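Kunitz-type conkunitzin-S1 (PDB 6Q6C) blocks voltage-activated potassium channels of the Shaker family as a secreted cone snail neurotoxin of the Kunitz type. Local coordinates at residues Leu6-Ala11 with Tyr25-Lys30; Lys21-Asn26 with Tyr51-Thr56. The protein carries 1 engineered substitution. All blocks are in the same frame, centred on the assembly; numbering follows the deposited sequence. Where two conformers were deposited one is given.

Contact 1: Leu6-Ala11 with Tyr25-Lys30; sequences LCDLPA and YNSARK
Cys7 meets the ring of Tyr25 where the short 3-10 turn at the start of this Kunitz (BPTI-type) domain lies against the end of strand 20-26. Its carbonyl oxygen comes up at the ring edge, in the ring plane, 3.3 Å from Tyr25 CD2, while its CB stands 3.8 Å from the same Tyr25 CD2. CG of Tyr25 anti to the backbone N (chi1 -176°) lays the ring alongside Cys7, with the CD2 edge meeting it. The sulfur, bound to Cys57 in the disulfide that ties the amino-terminal turn to helix 50-58, sits obliquely off the ring face, 5.5 Å from the centroid and 37° off the normal. A water that accepts from Ser27 N lies within hydrogen-bonding distance of both Cys7 O (2.8 Å) and Tyr25 O (2.9 Å). At Asp8 the side chain bends back, and OD1 reaches Ser27 CB at 3.5 Å. The Asp8 backbone is joined to the same serine through water, one molecule bridging Asp8 O and Ser27 OG. Further on, another water lies within bonding distance of Leu9 O and Tyr25 O. Leu9 O also accepts from the side-chain amide of Asn45, whose OD1 takes the N-H of Tyr25.

Contact 2: Lys21-Asn26 with Tyr51-Thr56; sequences KRIYYN and YDCQDT. Engineered in segment 51-56: Asp55 (natural residue Arg).
Strand 21-26 and helix 51-56 run nearly parallel, their axes inclined by 21° and 8.3 Å apart at closest approach. The backbones come nearest at Tyr25 and Cys53, whose CA atoms are 6.4 Å apart, and Cys53 is the one helical residue that carries the contact. Its SG stands anti to the backbone N (chi1 179°), which extends the sulfur from the helix onto the strand backbone, 3.6 Å from Tyr25 N and 3.7 Å from Tyr24 C. Cys53 was modelled in two conformers, and its side-chain geometry here is that of one of them. The same sulfur touches Tyr25 CB and lies near the plane of that ring, at its edge. Ile23 brings its CG2 branch against both CB and SG of Cys53, 3.8 Å from Cys53 CB, while CG1 and CD1 lead away. This is the core of the Kunitz fold, in which the carboxy-terminal helix packs on the twisted beta-hairpin; the disulfide from Cys53 to Cys32 fastens the helix to the partner strand 31-37, and Phe47 also packs on Cys53. Around the contact each segment has its own polar bonds. In the helix Asp52 O is gripped twice by Thr56, through N and through OG1 at 2.8 Å, the two donors coming from opposite faces of the carbonyl plane. On the side of the strand turned from the helix, Asn26 ND2 donates to Tyr24 OH at 3.0 Å in a fairly straight bond (162°), with the hydroxyl close to the amide plane.

How the contacts relate
Contacts 1 and 2 have centres about 9 Å apart and share Tyr25 and Asn26 at the end of strand 20-26. Along the chain the turn of contact 1 comes first, then the strand used by both, and last helix 50-58 of contact 2. The amino-terminal turn and the helix thus converge on the end of one hairpin strand, and they also meet each other directly, with Cys7 SG 4.0 Å from Thr56 O. Both disulfides anchor this same helix, and two is one fewer than in classical Kunitz domains. Tyr25 joins the two contacts, touching the turn through its ring edge and the helix through its CB.

Contact 1: Leu6-Ala11 with Tyr25-Lys30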
ATOM      1  N   LEU A   6      -7.701  -5.477  -3.802  1.00 24.60           N
ATOM      2  CA  LEU A   6      -6.489  -5.239  -2.990  1.00 21.62           C
ATOM      3  C   LEU A   6      -6.510  -3.817  -2.404  1.00 22.12           C
ATOM      4  O   LEU A   6      -5.901  -3.590  -1.384  1.00 22.26           O
ATOM      5  CB  LEU A   6      -5.237  -5.477  -3.839  1.00 25.52           C
ATOM      6  CG  LEU A   6      -5.026  -4.486  -4.973  1.00 28.23           C
ATOM      7  CD1 LEU A   6      -4.207  -3.286  -4.554  1.00 29.77           C
ATOM      8  CD2 LEU A   6      -4.348  -5.201  -6.101  1.00 32.60           C
ATOM      9  N   CYS A   7      -7.224  -2.894  -3.033  1.00 22.63           N
ATOM     10  CA  CYS A   7      -7.220  -1.483  -2.611  1.00 23.43           C
ATOM     11  C   CYS A   7      -7.906  -1.321  -1.250  1.00 23.78           C
ATOM     12  O   CYS A   7      -7.659  -0.281  -0.597  1.00 28.41           O
ATOM     13  CB  CYS A   7      -7.925  -0.614  -3.638  1.00 24.21           C
ATOM     14  SG  CYS A   7      -7.121  -0.711  -5.273  1.00 26.01           S
ATOM     15  N   ASP A   8      -8.724  -2.306  -0.837  1.00 22.77           N
ATOM     16  CA  ASP A   8      -9.434  -2.253   0.469  1.00 25.68           C
ATOM     17  C   ASP A   8      -8.673  -3.027   1.542  1.00 22.67           C
ATOM     18  O   ASP A   8      -9.142  -2.983   2.667  1.00 25.20           O
ATOM     19  CB  ASP A   8     -10.855  -2.769   0.306  1.00 31.75           C
ATOM     20  CG  ASP A   8     -11.698  -1.884  -0.608  1.00 43.89           C
ATOM     21  OD1 ASP A   8     -11.385  -0.666  -0.799  1.00 42.29           O
ATOM     22  OD2 ASP A   8     -12.616  -2.404  -1.162  1.00 69.66           O
ATOM     23  N   LEU A   9      -7.522  -3.598   1.226  1.00 19.06           N
ATOM     24  CA  LEU A   9      -6.783  -4.340   2.257  1.00 18.35           C
ATOM     25  C   LEU A   9      -6.141  -3.368   3.241  1.00 18.38           C
ATOM     26  O   LEU A   9      -5.749  -2.271   2.881  1.00 18.99           O
ATOM     27  CB  LEU A   9      -5.717  -5.215   1.605  1.00 19.30           C
ATOM     28  CG  LEU A   9      -6.211  -6.378   0.740  1.00 22.03           C
ATOM     29  CD1 LEU A   9      -5.058  -6.985  -0.001  1.00 23.06           C
ATOM     30  CD2 LEU A   9      -6.918  -7.448   1.550  1.00 28.93           C
ATOM     31  N   PRO A  10      -5.971  -3.766   4.505  1.00 18.97           N
ATOM     32  CA  PRO A  10      -5.329  -2.895   5.495  1.00 19.73           C
ATOM     33  C   PRO A  10      -3.868  -2.685   5.155  1.00 18.37           C
ATOM     34  O   PRO A  10      -3.193  -3.571   4.614  1.00 20.51           O
ATOM     35  CB  PRO A  10      -5.498  -3.671   6.818  1.00 21.22           C
ATOM     36  CG  PRO A  10      -5.714  -5.090   6.419  1.00 27.13           C
ATOM     37  CD  PRO A  10      -6.331  -5.081   5.040  1.00 22.74           C
ATOM     38  N   ALA A  11      -3.309  -1.564   5.617  1.00 16.73           N
ATOM     39  CA  ALA A  11      -1.845  -1.409   5.643  1.00 17.19           C
ATOM     40  C   ALA A  11      -1.270  -2.555   6.468  1.00 17.18           C
ATOM     41  O   ALA A  11      -1.687  -2.732   7.623  1.00 19.42           O
ATOM     42  CB  ALA A  11      -1.481  -0.042   6.179  1.00 18.22           C
ATOM     43  N   TYR A  25      -2.996   2.347  -0.377  1.00 15.75           N
ATOM     44  CA  TYR A  25      -4.258   3.043  -0.649  1.00 14.98           C
ATOM     45  C   TYR A  25      -5.114   3.042   0.607  1.00 15.73           C
ATOM     46  O   TYR A  25      -5.456   1.978   1.113  1.00 16.34           O
ATOM     47  CB  TYR A  25      -5.009   2.475  -1.847  1.00 16.92           C
ATOM     48  CG  TYR A  25      -6.259   3.261  -2.161  1.00 16.19           C
ATOM     49  CD1 TYR A  25      -6.172   4.526  -2.692  1.00 19.53           C
ATOM     50  CD2 TYR A  25      -7.512   2.723  -1.968  1.00 17.76           C
ATOM     51  CE1 TYR A  25      -7.318   5.268  -2.988  1.00 18.46           C
ATOM     52  CE2 TYR A  25      -8.664   3.433  -2.286  1.00 19.83           C
ATOM     53  CZ  TYR A  25      -8.569   4.683  -2.856  1.00 20.22           C
ATOM     54  OH  TYR A  25      -9.697   5.430  -3.125  1.00 22.51           O
ATOM     55  N   ASN A  26      -5.471   4.218   1.069  1.00 16.32           N
ATOM     56  CA  ASN A  26      -6.383   4.400   2.211  1.00 16.77           C
ATOM     57  C   ASN A  26      -7.770   4.679   1.631  1.00 16.04           C
ATOM     58  O   ASN A  26      -8.055   5.778   1.214  1.00 17.65           O
ATOM     59  CB  ASN A  26      -5.893   5.499   3.142  1.00 16.66           C
ATOM     60  CG  ASN A  26      -6.664   5.619   4.435  1.00 16.08           C
ATOM     61  OD1 ASN A  26      -7.912   5.703   4.391  1.00 17.55           O
ATOM     62  ND2 ASN A  26      -5.962   5.726   5.550  1.00 17.69           N
ATOM     63  N   SER A  27      -8.602   3.650   1.613  1.00 17.18           N
ATOM     64  CA  SER A  27      -9.925   3.728   0.953  1.00 17.91           C
ATOM     65  C   SER A  27     -10.796   4.780   1.618  1.00 17.08           C
ATOM     66  O   SER A  27     -11.575   5.453   0.901  1.00 20.08           O
ATOM     67  CB  SER A  27     -10.614   2.386   0.821  1.00 22.00           C
ATOM     68  OG  SER A  27     -10.963   1.820   2.075  1.00 29.12           O
ATOM     69  N   ALA A  28     -10.795   4.861   2.952  1.00 17.77           N
ATOM     70  CA  ALA A  28     -11.712   5.785   3.634  1.00 17.93           C
ATOM     71  C   ALA A  28     -11.339   7.232   3.291  1.00 18.80           C
ATOM     72  O   ALA A  28     -12.210   8.099   3.263  1.00 20.50           O
ATOM     73  CB  ALA A  28     -11.754   5.594   5.126  1.00 19.76           C
ATOM     74  N   ARG A  29     -10.058   7.506   3.087  1.00 18.38           N
ATOM     75  CA  ARG A  29      -9.541   8.855   2.770  1.00 18.13           C
ATOM     76  C   ARG A  29      -9.457   9.092   1.271  1.00 18.03           C
ATOM     77  O   ARG A  29      -9.233  10.254   0.874  1.00 20.92           O
ATOM     78  CB  ARG A  29      -8.175   9.066   3.385  1.00 20.89           C
ATOM     79  CG  ARG A  29      -8.368   9.202   4.872  1.00 22.60           C
ATOM     80  CD  ARG A  29      -7.139   9.174   5.635  1.00 21.22           C
ATOM     81  NE  ARG A  29      -6.304  10.329   5.330  1.00 21.93           N
ATOM     82  CZ  ARG A  29      -5.357  10.816   6.069  1.00 21.99           C
ATOM     83  NH1 ARG A  29      -5.060  10.257   7.228  1.00 23.93           N
ATOM     84  NH2 ARG A  29      -4.610  11.766   5.548  1.00 23.66           N
ATOM     85  N   LYS A  30      -9.568   8.059   0.456  1.00 18.74           N
ATOM     86  CA  LYS A  30      -9.383   8.137  -1.020  1.00 18.33           C
ATOM     87  C   LYS A  30      -8.021   8.783  -1.303  1.00 19.17           C
ATOM     88  O   LYS A  30      -7.924   9.608  -2.166  1.00 21.23           O
ATOM     89  CB  LYS A  30     -10.556   8.870  -1.657  1.00 21.20           C
ATOM     90  CG  LYS A  30     -11.870   8.117  -1.517  1.00 25.42           C
ATOM     91  CD  LYS A  30     -12.999   8.733  -2.316  1.00 39.96           C
ATOM     92  CE  LYS A  30     -14.360   8.173  -1.980  1.00 55.37           C
ATOM     93  NZ  LYS A  30     -14.941   8.819  -0.774  1.00 67.83           N
TER
HETATM   94  O   HOH W   1      -8.006   0.811   1.994  1.00 23.87           O
HETATM   95  O   HOH W   2     -10.615  -0.406   3.379  1.00 50.61           O
HETATM   96  O   HOH W   3      -6.308   0.494   3.618  1.00 44.19           O

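Contact 2: Lys21-Asn26 with Tyr51-Thr56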
ATOM      1  N   LYS A  21      10.287   2.261   2.769  1.00 16.18           N
ATOM      2  CA  LYS A  21       9.215   3.228   2.408  1.00 18.11           C
ATOM      3  C   LYS A  21       8.307   2.552   1.380  1.00 16.17           C
ATOM      4  O   LYS A  21       8.796   2.126   0.314  1.00 18.02           O
ATOM      5  CB  LYS A  21       9.831   4.492   1.815  1.00 19.10           C
ATOM      6  CG  LYS A  21      10.718   5.233   2.798  1.00 22.80           C
ATOM      7  CD  LYS A  21      11.319   6.509   2.311  1.00 26.86           C
ATOM      8  CE  LYS A  21      12.076   7.204   3.420  1.00 36.07           C
ATOM      9  NZ  LYS A  21      12.472   8.561   2.983  1.00 47.86           N
ATOM     10  N   ARG A  22       7.044   2.499   1.669  1.00 17.22           N
ATOM     11  CA  ARG A  22       6.036   2.036   0.727  1.00 16.29           C
ATOM     12  C   ARG A  22       4.832   2.981   0.806  1.00 16.95           C
ATOM     13  O   ARG A  22       4.713   3.821   1.675  1.00 17.61           O
ATOM     14  CB  ARG A  22       5.623   0.602   1.033  1.00 16.20           C
ATOM     15  CG  ARG A  22       6.719  -0.409   0.770  1.00 15.95           C
ATOM     16  CD  ARG A  22       7.103  -0.636  -0.692  1.00 17.13           C
ATOM     17  NE  ARG A  22       8.125  -1.709  -0.855  1.00 19.46           N
ATOM     18  CZ  ARG A  22       9.387  -1.611  -0.708  1.00 25.55           C
ATOM     19  NH1 ARG A  22       9.997  -0.396  -0.522  1.00 26.82           N
ATOM     20  NH2 ARG A  22       9.985  -2.811  -0.755  1.00 30.80           N
ATOM     21  N   ILE A  23       3.919   2.749  -0.087  1.00 16.89           N
ATOM     22  CA  ILE A  23       2.654   3.503  -0.259  1.00 16.00           C
ATOM     23  C   ILE A  23       1.488   2.519  -0.198  1.00 16.82           C
ATOM     24  O   ILE A  23       1.608   1.417  -0.767  1.00 17.10           O
ATOM     25  CB  ILE A  23       2.698   4.249  -1.612  1.00 17.58           C
ATOM     26  CG1 ILE A  23       3.921   5.159  -1.782  1.00 19.40           C
ATOM     27  CG2 ILE A  23       1.400   5.016  -1.782  1.00 18.54           C
ATOM     28  CD1 ILE A  23       4.005   6.252  -0.801  1.00 21.95           C
ATOM     29  N   TYR A  24       0.422   2.905   0.486  1.00 14.79           N
ATOM     30  CA  TYR A  24      -0.781   2.091   0.541  1.00 15.00           C
ATOM     31  C   TYR A  24      -1.961   2.990   0.148  1.00 15.19           C
ATOM     32  O   TYR A  24      -1.929   4.184   0.368  1.00 17.22           O
ATOM     33  CB  TYR A  24      -0.970   1.413   1.890  1.00 17.44           C
ATOM     34  CG  TYR A  24      -1.508   2.309   2.985  1.00 15.65           C
ATOM     35  CD1 TYR A  24      -0.706   3.235   3.581  1.00 15.26           C
ATOM     36  CD2 TYR A  24      -2.844   2.265   3.362  1.00 16.63           C
ATOM     37  CE1 TYR A  24      -1.160   4.059   4.585  1.00 16.96           C
ATOM     38  CE2 TYR A  24      -3.341   3.142   4.316  1.00 15.84           C
ATOM     39  CZ  TYR A  24      -2.499   4.096   4.883  1.00 15.22           C
ATOM     40  OH  TYR A  24      -3.063   4.958   5.811  1.00 15.94           O
ATOM     41  N   TYR A  25      -2.996   2.347  -0.377  1.00 15.75           N
ATOM     42  CA  TYR A  25      -4.258   3.043  -0.649  1.00 14.98           C
ATOM     43  C   TYR A  25      -5.114   3.042   0.607  1.00 15.73           C
ATOM     44  O   TYR A  25      -5.456   1.978   1.113  1.00 16.34           O
ATOM     45  CB  TYR A  25      -5.009   2.475  -1.847  1.00 16.92           C
ATOM     46  CG  TYR A  25      -6.259   3.261  -2.161  1.00 16.19           C
ATOM     47  CD1 TYR A  25      -6.172   4.526  -2.692  1.00 19.53           C
ATOM     48  CD2 TYR A  25      -7.512   2.723  -1.968  1.00 17.76           C
ATOM     49  CE1 TYR A  25      -7.318   5.268  -2.988  1.00 18.46           C
ATOM     50  CE2 TYR A  25      -8.664   3.433  -2.286  1.00 19.83           C
ATOM     51  CZ  TYR A  25      -8.569   4.683  -2.856  1.00 20.22           C
ATOM     52  OH  TYR A  25      -9.697   5.430  -3.125  1.00 22.51           O
ATOM     53  N   ASN A  26      -5.471   4.218   1.069  1.00 16.32           N
ATOM     54  CA  ASN A  26      -6.383   4.400   2.211  1.00 16.77           C
ATOM     55  C   ASN A  26      -7.770   4.679   1.631  1.00 16.04           C
ATOM     56  O   ASN A  26      -8.055   5.778   1.214  1.00 17.65           O
ATOM     57  CB  ASN A  26      -5.893   5.499   3.142  1.00 16.66           C
ATOM     58  CG  ASN A  26      -6.664   5.619   4.435  1.00 16.08           C
ATOM     59  OD1 ASN A  26      -7.912   5.703   4.391  1.00 17.55           O
ATOM     60  ND2 ASN A  26      -5.962   5.726   5.550  1.00 17.69           N
ATOM     61  N   TYR A  51       2.698   6.884  -7.888  1.00 23.49           N
ATOM     62  CA  TYR A  51       2.144   6.771  -9.257  1.00 22.34           C
ATOM     63  C   TYR A  51       1.385   5.439  -9.376  1.00 22.04           C
ATOM     64  O   TYR A  51       0.247   5.413  -9.824  1.00 24.34           O
ATOM     65  CB  TYR A  51       3.278   6.841 -10.271  1.00 28.51           C
ATOM     66  CG  TYR A  51       2.801   6.767 -11.681  1.00 28.93           C
ATOM     67  CD1 TYR A  51       2.516   5.546 -12.264  1.00 29.42           C
ATOM     68  CD2 TYR A  51       2.541   7.931 -12.392  1.00 32.36           C
ATOM     69  CE1 TYR A  51       2.003   5.489 -13.543  1.00 34.00           C
ATOM     70  CE2 TYR A  51       2.111   7.882 -13.706  1.00 35.47           C
ATOM     71  CZ  TYR A  51       1.814   6.658 -14.259  1.00 33.31           C
ATOM     72  OH  TYR A  51       1.343   6.623 -15.533  1.00 44.97           O
ATOM     73  N   ASP A  52       2.008   4.349  -8.965  1.00 23.11           N
ATOM     74  CA  ASP A  52       1.388   3.016  -9.132  1.00 23.68           C
ATOM     75  C   ASP A  52       0.184   2.828  -8.227  1.00 21.09           C
ATOM     76  O   ASP A  52      -0.788   2.265  -8.645  1.00 22.28           O
ATOM     77  CB  ASP A  52       2.422   1.926  -8.945  1.00 28.25           C
ATOM     78  CG  ASP A  52       3.456   2.005 -10.032  1.00 35.73           C
ATOM     79  OD1 ASP A  52       3.103   2.196 -11.241  1.00 46.35           O
ATOM     80  OD2 ASP A  52       4.556   1.898  -9.677  1.00 43.12           O
ATOM     81  N   CYS A  53       0.224   3.344  -7.029  0.70 20.46           N
ATOM     82  CA  CYS A  53      -0.924   3.235  -6.137  0.70 19.08           C
ATOM     83  C   CYS A  53      -2.079   4.059  -6.697  0.70 19.94           C
ATOM     84  O   CYS A  53      -3.177   3.525  -6.781  0.70 21.00           O
ATOM     85  CB  CYS A  53      -0.519   3.720  -4.753  0.70 19.72           C
ATOM     86  SG  CYS A  53      -1.838   3.671  -3.514  0.70 20.68           S
ATOM     87  N   GLN A  54      -1.824   5.266  -7.200  1.00 19.33           N
ATOM     88  CA  GLN A  54      -2.914   6.119  -7.756  1.00 19.75           C
ATOM     89  C   GLN A  54      -3.485   5.467  -9.016  1.00 19.83           C
ATOM     90  O   GLN A  54      -4.730   5.399  -9.181  1.00 22.20           O
ATOM     91  CB  GLN A  54      -2.398   7.518  -8.054  1.00 21.00           C
ATOM     92  CG  GLN A  54      -2.168   8.286  -6.779  1.00 20.91           C
ATOM     93  CD  GLN A  54      -1.821   9.750  -6.956  1.00 25.38           C
ATOM     94  OE1 GLN A  54      -2.059  10.574  -6.043  1.00 28.89           O
ATOM     95  NE2 GLN A  54      -1.211  10.079  -8.069  1.00 23.79           N
ATOM     96  N   ASP A  55      -2.622   4.943  -9.875  1.00 22.14           N
ATOM     97  CA  ASP A  55      -3.071   4.345 -11.163  1.00 22.84           C
ATOM     98  C   ASP A  55      -3.919   3.111 -10.865  1.00 22.93           C
ATOM     99  O   ASP A  55      -4.875   2.815 -11.564  1.00 28.51           O
ATOM    100  CB  ASP A  55      -1.824   4.030 -11.962  1.00 27.43           C
ATOM    101  CG  ASP A  55      -2.056   3.675 -13.416  1.00 35.80           C
ATOM    102  OD1 ASP A  55      -2.803   4.377 -14.108  1.00 36.77           O
ATOM    103  OD2 ASP A  55      -1.426   2.730 -13.845  1.00 46.78           O
ATOM    104  N   THR A  56      -3.547   2.340  -9.850  1.00 21.80           N
ATOM    105  CA  THR A  56      -4.216   1.059  -9.519  1.00 21.18           C
ATOM    106  C   THR A  56      -5.515   1.282  -8.750  1.00 21.18           C
ATOM    107  O   THR A  56      -6.506   0.554  -9.012  1.00 25.49           O
ATOM    108  CB  THR A  56      -3.285   0.147  -8.727  1.00 22.53           C
ATOM    109  OG1 THR A  56      -2.115  -0.079  -9.487  1.00 27.08           O
ATOM    110  CG2 THR A  56      -3.920  -1.164  -8.353  1.00 24.73           C
TER